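Local atomic coordinates of eukaryotic translation initiation factor 4 gamma 2 (Homo sapiens, PDB entry 4IUL), a protein that probably acts in the initiation of translation as an eIF4G relative, its HEAT-repeat MIF4G domain interacting with the RNA helicase eIF4A. Residues 195-200 with 237-242; 187-192 with 230-235; 84-89 with 107-112; 76-81 with 163-168. One frame throughout, in Å; residues are numbered along the deposited sequence.

Overall arrangement
All four contacts lie in one all-helical MIF4G domain. Along the chain interaction 3 comes nested inside the loop closed by interaction 4, and both use helix 74-87; their centres are about 11 Å apart and they touch, Phe-108 against Cys-81 and Arg-109 against Leu-167. Interactions 1 and 2 follow later, their segments alternating along the chain: the loops of interaction 2 lead into the helices of interaction 1, 193-210 and 237-251. They too touch, with centres about 10 Å apart. Interactions 1 and 3, on opposite sides of the chain's centre, are about 35 Å apart between centres. Two separate clusters thus join helices and interhelical loops distant in sequence, consistent with a HEAT-repeat stack.

Interaction 1: residues 195-200 with 237-242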
# COMPACT_ATOMS: atom_id res chain seq x y z
N ASP A 195 9.03 -10.51 -6.96
CA ASP A 195 9.23 -9.98 -5.62
C ASP A 195 10.27 -8.86 -5.70
O ASP A 195 10.09 -7.78 -5.13
CB ASP A 195 9.72 -11.09 -4.68
CG ASP A 195 8.61 -11.62 -3.79
OD1 ASP A 195 7.43 -11.60 -4.22
OD2 ASP A 195 8.91 -12.06 -2.66
N LEU A 196 11.35 -9.11 -6.43
CA LEU A 196 12.41 -8.13 -6.61
C LEU A 196 11.96 -6.98 -7.51
O LEU A 196 12.43 -5.86 -7.35
CB LEU A 196 13.66 -8.80 -7.19
CG LEU A 196 14.47 -9.60 -6.17
CD1 LEU A 196 15.61 -10.35 -6.86
CD2 LEU A 196 15.02 -8.65 -5.12
N GLU A 197 11.06 -7.26 -8.44
CA GLU A 197 10.57 -6.23 -9.34
C GLU A 197 9.70 -5.24 -8.56
O GLU A 197 9.71 -4.04 -8.84
CB GLU A 197 9.75 -6.85 -10.48
CG GLU A 197 9.52 -5.91 -11.66
CD GLU A 197 8.54 -6.47 -12.68
OE1 GLU A 197 8.55 -7.69 -12.92
OE2 GLU A 197 7.76 -5.67 -13.25
N CYS A 198 8.95 -5.75 -7.59
CA CYS A 198 8.09 -4.92 -6.76
C CYS A 198 8.98 -4.00 -5.92
O CYS A 198 8.72 -2.81 -5.80
CB CYS A 198 7.24 -5.81 -5.85
SG CYS A 198 5.99 -4.98 -4.83
N LEU A 199 10.04 -4.57 -5.35
CA LEU A 199 10.99 -3.82 -4.52
C LEU A 199 11.53 -2.60 -5.27
O LEU A 199 11.60 -1.51 -4.71
CB LEU A 199 12.15 -4.71 -4.08
CG LEU A 199 13.32 -3.99 -3.41
CD1 LEU A 199 12.87 -3.38 -2.10
CD2 LEU A 199 14.45 -4.97 -3.19
N CYS A 200 11.92 -2.79 -6.52
CA CYS A 200 12.44 -1.67 -7.29
C CYS A 200 11.36 -0.61 -7.51
O CYS A 200 11.66 0.58 -7.57
CB CYS A 200 13.01 -2.16 -8.63
SG CYS A 200 14.54 -3.12 -8.44
N ALA A 237 17.25 -11.60 -17.14
CA ALA A 237 18.01 -10.43 -17.55
C ALA A 237 17.33 -9.16 -17.09
O ALA A 237 17.95 -8.30 -16.47
CB ALA A 237 18.18 -10.42 -19.07
N ARG A 238 16.04 -9.03 -17.40
CA ARG A 238 15.26 -7.86 -17.03
C ARG A 238 15.35 -7.53 -15.54
O ARG A 238 15.49 -6.37 -15.17
CB ARG A 238 13.78 -8.05 -17.40
CG ARG A 238 12.86 -6.95 -16.87
CD ARG A 238 11.44 -7.06 -17.44
NE ARG A 238 10.46 -7.63 -16.51
CZ ARG A 238 10.54 -8.85 -15.97
NH1 ARG A 238 11.56 -9.65 -16.27
NH2 ARG A 238 9.59 -9.28 -15.15
N ILE A 239 15.27 -8.55 -14.70
CA ILE A 239 15.33 -8.36 -13.26
C ILE A 239 16.65 -7.76 -12.79
O ILE A 239 16.66 -6.75 -12.08
CB ILE A 239 15.07 -9.68 -12.50
CG1 ILE A 239 13.65 -10.18 -12.80
CG2 ILE A 239 15.27 -9.48 -11.00
CD1 ILE A 239 12.55 -9.22 -12.39
N ARG A 240 17.77 -8.37 -13.17
CA ARG A 240 19.05 -7.84 -12.74
C ARG A 240 19.40 -6.50 -13.39
O ARG A 240 20.28 -5.79 -12.91
CB ARG A 240 20.17 -8.86 -12.94
CG ARG A 240 20.53 -9.21 -14.37
CD ARG A 240 21.83 -10.01 -14.36
NE ARG A 240 22.34 -10.28 -15.70
CZ ARG A 240 21.86 -11.23 -16.50
NH1 ARG A 240 20.85 -11.99 -16.11
NH2 ARG A 240 22.39 -11.41 -17.70
N PHE A 241 18.71 -6.14 -14.47
CA PHE A 241 18.98 -4.86 -15.11
C PHE A 241 18.15 -3.80 -14.38
O PHE A 241 18.51 -2.61 -14.36
CB PHE A 241 18.59 -4.87 -16.59
CG PHE A 241 19.46 -5.77 -17.44
CD1 PHE A 241 20.83 -5.88 -17.19
CD2 PHE A 241 18.91 -6.50 -18.50
CE1 PHE A 241 21.64 -6.70 -17.99
CE2 PHE A 241 19.71 -7.31 -19.30
CZ PHE A 241 21.08 -7.41 -19.04
N LEU A 242 17.06 -4.24 -13.77
CA LEU A 242 16.17 -3.36 -13.03
C LEU A 242 16.81 -3.02 -11.69
O LEU A 242 16.64 -1.92 -11.16
CB LEU A 242 14.82 -4.05 -12.81
CG LEU A 242 13.57 -3.17 -12.86
CD1 LEU A 242 13.69 -2.03 -11.86
CD2 LEU A 242 13.39 -2.61 -14.26
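With CG of Glu-197 turned opposite its backbone N (chi1 -165°) and the chain extended beyond it, the carboxylate is carried out from helix 195-200 toward Arg-238. That arginine starts out the same way but bends at chi3, which swings its guanidinium back to the glutamate. The two groups form a salt bridge through a single pair of atoms, Arg-238 NH2 and Glu-197 OE1, 2.9 Å apart. The hydrogen bond within it is weak, and the planes of carboxylate and guanidinium stand 81° apart, so the pair meets at one corner and not as a flat, two-pronged bridge. Beneath this salt bridge the contact is apolar. Ile-239 straddles two residues: its CG2 branch rests on CB of Leu-196 at 4.2 Å, while CD1 reaches CB of Glu-197 at 4.1 Å. One turn further, CD1 of Leu-242 presses on CB of Cys-200, a tight 3.3 Å. Leu-243 and Thr-246 also touch Cys-200, and Leu-199 packs behind on helix 170-181. The axes of the two short segments run in roughly the same direction, 9.8 Å apart at closest and at 30°, a near-parallel helix packing in keeping with the layered helices of a HEAT-repeat MIF4G domain.

Interaction 2: residues 187-192 with 230-235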
# COMPACT_ATOMS: atom_id res chain seq x y z
N VAL A 187 11.43 -21.01 -0.83
CA VAL A 187 11.59 -20.30 -2.10
C VAL A 187 13.04 -20.35 -2.59
O VAL A 187 13.98 -20.33 -1.80
CB VAL A 187 11.16 -18.82 -1.95
CG1 VAL A 187 11.33 -18.09 -3.27
CG2 VAL A 187 9.71 -18.75 -1.50
N GLN A 188 13.20 -20.42 -3.91
CA GLN A 188 14.53 -20.44 -4.52
C GLN A 188 14.82 -19.12 -5.21
O GLN A 188 13.91 -18.48 -5.74
CB GLN A 188 14.64 -21.59 -5.52
CG GLN A 188 14.64 -22.97 -4.88
CD GLN A 188 14.88 -24.08 -5.89
OE1 GLN A 188 14.05 -24.32 -6.77
NE2 GLN A 188 16.01 -24.76 -5.76
N LEU A 189 16.09 -18.72 -5.20
CA LEU A 189 16.52 -17.46 -5.81
C LEU A 189 15.97 -17.24 -7.21
O LEU A 189 15.77 -16.11 -7.65
CB LEU A 189 18.06 -17.40 -5.83
CG LEU A 189 18.75 -16.23 -6.55
CD1 LEU A 189 18.21 -14.91 -6.05
CD2 LEU A 189 20.25 -16.32 -6.33
N LYS A 190 15.71 -18.34 -7.92
CA LYS A 190 15.18 -18.26 -9.28
C LYS A 190 13.69 -17.88 -9.31
O LYS A 190 13.17 -17.51 -10.36
CB LYS A 190 15.38 -19.60 -9.99
CG LYS A 190 14.69 -20.78 -9.31
CD LYS A 190 14.84 -22.07 -10.10
CE LYS A 190 14.05 -23.20 -9.46
NZ LYS A 190 14.06 -24.45 -10.26
N ASP A 191 13.03 -17.95 -8.16
CA ASP A 191 11.61 -17.62 -8.10
C ASP A 191 11.30 -16.35 -7.31
O ASP A 191 10.29 -16.27 -6.61
CB ASP A 191 10.83 -18.78 -7.48
CG ASP A 191 11.10 -20.10 -8.19
OD1 ASP A 191 10.99 -20.14 -9.43
OD2 ASP A 191 11.43 -21.09 -7.50
N MET A 192 12.16 -15.34 -7.44
CA MET A 192 11.96 -14.08 -6.73
C MET A 192 11.88 -12.90 -7.69
O MET A 192 12.05 -11.75 -7.29
CB MET A 192 13.09 -13.85 -5.73
CG MET A 192 13.27 -14.97 -4.73
SD MET A 192 14.27 -14.46 -3.33
CE MET A 192 15.82 -14.03 -4.14
N MET A 230 22.28 -8.55 -8.32
CA MET A 230 22.13 -8.08 -9.69
C MET A 230 23.09 -8.77 -10.64
O MET A 230 23.05 -8.54 -11.85
CB MET A 230 22.34 -6.56 -9.76
CG MET A 230 23.64 -6.07 -9.18
SD MET A 230 23.82 -4.30 -9.43
CE MET A 230 25.21 -4.27 -10.57
N LEU A 231 23.96 -9.62 -10.10
CA LEU A 231 24.92 -10.36 -10.91
C LEU A 231 24.64 -11.85 -10.77
O LEU A 231 25.45 -12.69 -11.19
CB LEU A 231 26.35 -10.05 -10.47
CG LEU A 231 27.13 -9.02 -11.28
CD1 LEU A 231 26.33 -7.73 -11.44
CD2 LEU A 231 28.45 -8.75 -10.59
N SER A 232 23.49 -12.18 -10.19
CA SER A 232 23.09 -13.56 -10.00
C SER A 232 22.67 -14.18 -11.33
O SER A 232 21.97 -13.56 -12.13
CB SER A 232 21.92 -13.64 -9.02
OG SER A 232 21.49 -14.98 -8.84
N LYS A 233 23.11 -15.41 -11.56
CA LYS A 233 22.78 -16.11 -12.80
C LYS A 233 21.42 -16.80 -12.69
O LYS A 233 20.92 -17.37 -13.66
CB LYS A 233 23.86 -17.14 -13.13
CG LYS A 233 24.07 -18.19 -12.05
CD LYS A 233 25.07 -19.25 -12.50
CE LYS A 233 25.17 -20.39 -11.50
NZ LYS A 233 26.02 -21.49 -12.02
N GLU A 234 20.82 -16.72 -11.51
CA GLU A 234 19.52 -17.35 -11.27
C GLU A 234 18.36 -16.42 -11.64
O GLU A 234 17.23 -16.88 -11.81
CB GLU A 234 19.40 -17.74 -9.80
CG GLU A 234 20.61 -18.47 -9.24
CD GLU A 234 20.98 -19.70 -10.03
OE1 GLU A 234 20.11 -20.59 -10.18
OE2 GLU A 234 22.13 -19.79 -10.50
N LEU A 235 18.65 -15.13 -11.77
CA LEU A 235 17.62 -14.15 -12.10
C LEU A 235 17.62 -13.75 -13.57
O LEU A 235 18.67 -13.63 -14.20
CB LEU A 235 17.81 -12.89 -11.26
CG LEU A 235 17.85 -13.05 -9.74
CD1 LEU A 235 18.18 -11.71 -9.10
CD2 LEU A 235 16.50 -13.57 -9.24
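Leu-189 reaches across to 230-235 and meets three residues with its two methyl branches. CD2 lies 3.1 Å from OG of Ser-232, a close approach of methyl to hydroxyl oxygen, and 3.6 Å from CG of Glu-234. The other branch, CD1, turns to Leu-235 and touches its CD2 at 3.9 Å, the two leucine side chains crossing at about a right angle. Glu-234 also lies across Leu-189 at nearly a right angle, and it is the aliphatic part of the glutamate, CB and CG, that does the touching. Beside this cluster the backbones come close: CA of Lys-190 makes a CA-H...O contact with O of Glu-234 at 3.5 Å, while the extended lysine chain leads away from the partner.

A second shell sets these groups in place. In 230-235 the hydroxyl of Ser-232, OG opposite its own N (chi1 179°), accepts a hydrogen bond from the backbone N of Glu-234 at 3.3 Å, an ST turn that fixes the oxygen beside Leu-189. On the other side, Asp-191 N bonds to Gln-188 O across the Leu-189 backbone, and the Leu-189 side chain also touches Lys-183. The contact is at the surface and joins two interhelical loops, one between helices 170-181 and 193-210, the other between helices 216-227 and 237-251.

Interaction 3: residues 84-89 with 107-112. With SO4 (sulfate ion), chain D.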
# COMPACT_ATOMS: atom_id res chain seq x y z
N LEU A 84 -10.34 12.51 0.67
CA LEU A 84 -11.11 12.30 1.89
C LEU A 84 -10.33 12.76 3.12
O LEU A 84 -10.90 13.33 4.05
CB LEU A 84 -11.48 10.81 2.03
CG LEU A 84 -12.48 10.30 0.99
CD1 LEU A 84 -12.66 8.79 1.11
CD2 LEU A 84 -13.80 11.01 1.19
N ALA A 85 -9.03 12.51 3.13
CA ALA A 85 -8.19 12.91 4.25
C ALA A 85 -8.20 14.42 4.45
O ALA A 85 -8.17 14.91 5.58
CB ALA A 85 -6.76 12.43 4.04
N GLU A 86 -8.25 15.15 3.34
CA GLU A 86 -8.23 16.60 3.40
C GLU A 86 -9.59 17.23 3.66
O GLU A 86 -9.67 18.25 4.34
CB GLU A 86 -7.62 17.18 2.12
CG GLU A 86 -6.22 16.65 1.79
CD GLU A 86 -5.56 17.35 0.61
OE1 GLU A 86 -6.23 17.54 -0.43
OE2 GLU A 86 -4.36 17.70 0.71
N ASP A 87 -10.66 16.63 3.14
CA ASP A 87 -11.99 17.21 3.30
C ASP A 87 -12.87 16.68 4.44
O ASP A 87 -13.72 17.41 4.95
CB ASP A 87 -12.75 17.14 1.97
CG ASP A 87 -12.01 17.84 0.83
OD1 ASP A 87 -11.15 18.69 1.13
OD2 ASP A 87 -12.30 17.54 -0.35
N ALA A 88 -12.68 15.43 4.85
CA ALA A 88 -13.49 14.87 5.92
C ALA A 88 -13.28 15.58 7.26
O ALA A 88 -12.15 15.83 7.66
CB ALA A 88 -13.19 13.39 6.08
N PRO A 89 -14.37 15.93 7.95
CA PRO A 89 -14.28 16.62 9.25
C PRO A 89 -13.69 15.73 10.36
O PRO A 89 -13.87 14.52 10.35
CB PRO A 89 -15.72 17.03 9.53
CG PRO A 89 -16.53 16.02 8.77
CD PRO A 89 -15.77 15.90 7.48
N THR A 107 -9.43 12.15 12.18
CA THR A 107 -10.05 10.85 12.35
C THR A 107 -9.75 9.98 11.13
O THR A 107 -9.22 8.87 11.28
CB THR A 107 -11.59 11.01 12.50
OG1 THR A 107 -11.86 11.84 13.64
CG2 THR A 107 -12.26 9.66 12.71
N PHE A 108 -10.08 10.48 9.94
CA PHE A 108 -9.84 9.72 8.73
C PHE A 108 -8.39 9.24 8.64
O PHE A 108 -8.14 8.04 8.50
CB PHE A 108 -10.15 10.53 7.48
CG PHE A 108 -10.06 9.72 6.21
CD1 PHE A 108 -11.11 8.88 5.83
CD2 PHE A 108 -8.90 9.72 5.45
CE1 PHE A 108 -10.99 8.04 4.71
CE2 PHE A 108 -8.77 8.89 4.32
CZ PHE A 108 -9.82 8.05 3.96
N ARG A 109 -7.45 10.17 8.74
CA ARG A 109 -6.03 9.84 8.65
C ARG A 109 -5.59 8.77 9.63
O ARG A 109 -4.84 7.87 9.26
CB ARG A 109 -5.16 11.10 8.85
CG ARG A 109 -5.19 12.09 7.67
CD ARG A 109 -4.30 13.29 7.96
NE ARG A 109 -4.38 14.32 6.93
CZ ARG A 109 -3.77 14.26 5.75
NH1 ARG A 109 -3.03 13.21 5.44
NH2 ARG A 109 -3.90 15.25 4.88
N ARG A 110 -6.06 8.87 10.87
CA ARG A 110 -5.74 7.92 11.92
C ARG A 110 -6.27 6.50 11.66
O ARG A 110 -5.56 5.52 11.84
CB ARG A 110 -6.29 8.44 13.26
CG ARG A 110 -6.35 7.40 14.38
CD ARG A 110 -6.80 8.04 15.70
NE ARG A 110 -8.23 8.37 15.74
CZ ARG A 110 -9.20 7.48 15.91
NH1 ARG A 110 -10.47 7.88 15.94
NH2 ARG A 110 -8.91 6.20 16.04
N LEU A 111 -7.52 6.39 11.23
CA LEU A 111 -8.09 5.08 10.96
C LEU A 111 -7.53 4.42 9.69
O LEU A 111 -7.50 3.19 9.59
CB LEU A 111 -9.62 5.17 10.88
CG LEU A 111 -10.37 5.60 12.16
CD1 LEU A 111 -11.85 5.82 11.84
CD2 LEU A 111 -10.22 4.54 13.27
N LEU A 112 -7.09 5.24 8.73
CA LEU A 112 -6.53 4.69 7.50
C LEU A 112 -5.21 3.97 7.83
O LEU A 112 -4.99 2.82 7.44
CB LEU A 112 -6.25 5.80 6.47
CG LEU A 112 -6.36 5.48 4.98
CD1 LEU A 112 -5.51 6.45 4.17
CD2 LEU A 112 -5.91 4.06 4.71
S SO4 D . -12.21 4.47 17.66
O1 SO4 D . -11.61 3.83 18.85
O2 SO4 D . -11.86 5.90 17.64
O3 SO4 D . -11.68 3.81 16.46
O4 SO4 D . -13.67 4.32 17.71
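The Phe-108 ring receives CB of Leu-84 on one face, in a CH-pi contact 3.9 Å from the ring centroid and 18° off the normal. CD1 of the same leucine comes near CE1. CA of Ala-85 comes in obliquely at CD2, 3.5 Å away. Next along the helix, the guanidinium of Arg-109 lies flat over the methyl of Ala-85, CB sitting over its centre 3.9 Å from CZ. The arginine chain is extended from CG to NE, which spans the distance to helix 74-87, and Gln-104 holds NE by a hydrogen bond. NH2 passes CG of Glu-86 at 4.1 Å. Helices 74-87 and 107-127 thus pack at the end of one and the start of the other, across a long helix-free connection in the HEAT-repeat MIF4G domain. Arg-110 points elsewhere: bent at chi3 (74°), it gives a hydrogen bond from NH1 to O2 of the sulfate, 3.0 Å, with a weaker one from NH2. Sulfate O3 lies at the edge of this guanidinium, in its plane, and CG of Leu-111 over one face. Lys-53 and Lys-57 bind the same sulfate, probably taken up from the crystallisation liquor, and Asp-92 forms a salt bridge with Arg-110 NH1.

Interaction 4: residues 76-81 with 163-168; sequences LYAQLC and GKLDLI
Helical residues 76-81 face a type I turn from Gly-163 to Asp-166, with Ala-78 CA 7.9 Å from Leu-165 CA and Cys-81 CA 8.1 Å from Leu-167 CA. Two leucines bridge the gap, each with its CD1 methyl. That of Leu-165 lies beside Ala-78, 3.5 Å from the backbone O and 4.0 Å from the CB methyl, and is 4.2 Å from the backbone N of Gln-79. The CD1 of Leu-167 settles one turn further on, 3.9 Å from CB of Cys-81, and its other neighbour is again the O of Ala-78, at 3.8 Å. The O of Ala-78 is therefore touched by two methyls, one from the turn and one from the residue just after it. Both leucines hold CG opposite the carbonyl carbon (chi1 -56° for Leu-165, -69° for Leu-167), and both extend toward the helix.

No hydrogen bond crosses the contact, which is purely van der Waals. What presents the two leucines is the end of helix 141-163, where Asp-166, with positive phi, closes a Schellman motif: its N bonds to Gly-163 O, and Leu-167 N to Leu-162 O. Asp-166 further pairs with Arg-209 in a salt bridge. Leu-162 packs on Leu-167 and Ile-63 on Cys-81. The arrangement is a Schellman-capped helix end whose apolar residues dock on helix 74-87, in the interior of the HEAT-repeat MIF4G domain.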
# COMPACT_ATOMS: atom_id res chain seq x y z
N LEU A 76 -5.14 5.20 -8.34
CA LEU A 76 -6.46 5.82 -8.32
C LEU A 76 -7.07 5.85 -6.93
O LEU A 76 -7.59 6.88 -6.49
CB LEU A 76 -7.43 5.07 -9.24
CG LEU A 76 -7.84 5.73 -10.56
CD1 LEU A 76 -6.71 5.60 -11.59
CD2 LEU A 76 -9.11 5.06 -11.06
N TYR A 77 -7.02 4.71 -6.23
CA TYR A 77 -7.59 4.63 -4.89
C TYR A 77 -6.81 5.48 -3.90
O TYR A 77 -7.38 6.04 -2.97
CB TYR A 77 -7.66 3.17 -4.43
CG TYR A 77 -8.48 2.29 -5.36
CD1 TYR A 77 -9.77 2.65 -5.73
CD2 TYR A 77 -7.93 1.13 -5.91
CE1 TYR A 77 -10.50 1.88 -6.65
CE2 TYR A 77 -8.65 0.35 -6.82
CZ TYR A 77 -9.93 0.74 -7.19
OH TYR A 77 -10.62 -0.00 -8.12
N ALA A 78 -5.50 5.58 -4.11
CA ALA A 78 -4.65 6.38 -3.23
C ALA A 78 -5.06 7.85 -3.32
O ALA A 78 -5.04 8.57 -2.32
CB ALA A 78 -3.18 6.21 -3.61
N GLN A 79 -5.43 8.28 -4.52
CA GLN A 79 -5.84 9.66 -4.74
C GLN A 79 -7.19 9.90 -4.06
O GLN A 79 -7.47 10.98 -3.54
CB GLN A 79 -5.94 9.95 -6.23
CG GLN A 79 -5.91 11.43 -6.59
CD GLN A 79 -4.60 12.12 -6.19
OE1 GLN A 79 -3.51 11.64 -6.49
NE2 GLN A 79 -4.72 13.25 -5.50
N LEU A 80 -8.03 8.87 -4.06
CA LEU A 80 -9.35 8.98 -3.43
C LEU A 80 -9.16 9.16 -1.91
O LEU A 80 -9.87 9.95 -1.28
CB LEU A 80 -10.16 7.72 -3.72
CG LEU A 80 -11.62 7.70 -3.26
CD1 LEU A 80 -12.41 8.82 -3.94
CD2 LEU A 80 -12.21 6.34 -3.61
N CYS A 81 -8.20 8.44 -1.34
CA CYS A 81 -7.93 8.55 0.09
C CYS A 81 -7.40 9.96 0.43
O CYS A 81 -7.74 10.51 1.49
CB CYS A 81 -6.93 7.47 0.52
SG CYS A 81 -7.65 5.78 0.53
N GLY A 163 2.12 6.00 0.68
CA GLY A 163 3.29 6.64 1.25
C GLY A 163 3.71 7.86 0.43
O GLY A 163 4.11 8.89 0.96
N LYS A 164 3.60 7.73 -0.89
CA LYS A 164 3.95 8.80 -1.81
C LYS A 164 3.16 10.09 -1.52
O LYS A 164 3.64 11.18 -1.80
CB LYS A 164 3.70 8.31 -3.24
CG LYS A 164 4.00 9.30 -4.35
CD LYS A 164 3.94 8.57 -5.70
CE LYS A 164 3.73 9.52 -6.87
NZ LYS A 164 2.34 10.09 -6.87
N LEU A 165 1.97 9.95 -0.95
CA LEU A 165 1.12 11.11 -0.64
C LEU A 165 1.11 11.41 0.85
O LEU A 165 0.27 12.18 1.34
CB LEU A 165 -0.32 10.83 -1.11
CG LEU A 165 -0.50 10.47 -2.59
CD1 LEU A 165 -1.91 9.95 -2.84
CD2 LEU A 165 -0.24 11.70 -3.44
N ASP A 166 2.05 10.80 1.57
CA ASP A 166 2.21 10.96 3.02
C ASP A 166 0.99 10.48 3.82
O ASP A 166 0.70 11.02 4.89
CB ASP A 166 2.55 12.42 3.38
CG ASP A 166 3.36 12.53 4.68
OD1 ASP A 166 4.37 11.79 4.81
OD2 ASP A 166 3.01 13.35 5.56
N LEU A 167 0.32 9.45 3.32
CA LEU A 167 -0.86 8.89 3.99
C LEU A 167 -0.53 7.74 4.96
O LEU A 167 -1.38 7.35 5.76
CB LEU A 167 -1.89 8.45 2.94
CG LEU A 167 -2.52 9.65 2.21
CD1 LEU A 167 -3.49 9.20 1.11
CD2 LEU A 167 -3.25 10.52 3.23
N ILE A 168 0.69 7.20 4.88
CA ILE A 168 1.15 6.17 5.81
C ILE A 168 2.61 6.51 6.14
O ILE A 168 3.23 7.30 5.43
CB ILE A 168 1.04 4.71 5.25
CG1 ILE A 168 1.65 4.61 3.85
CG2 ILE A 168 -0.42 4.24 5.29
CD1 ILE A 168 3.15 4.38 3.87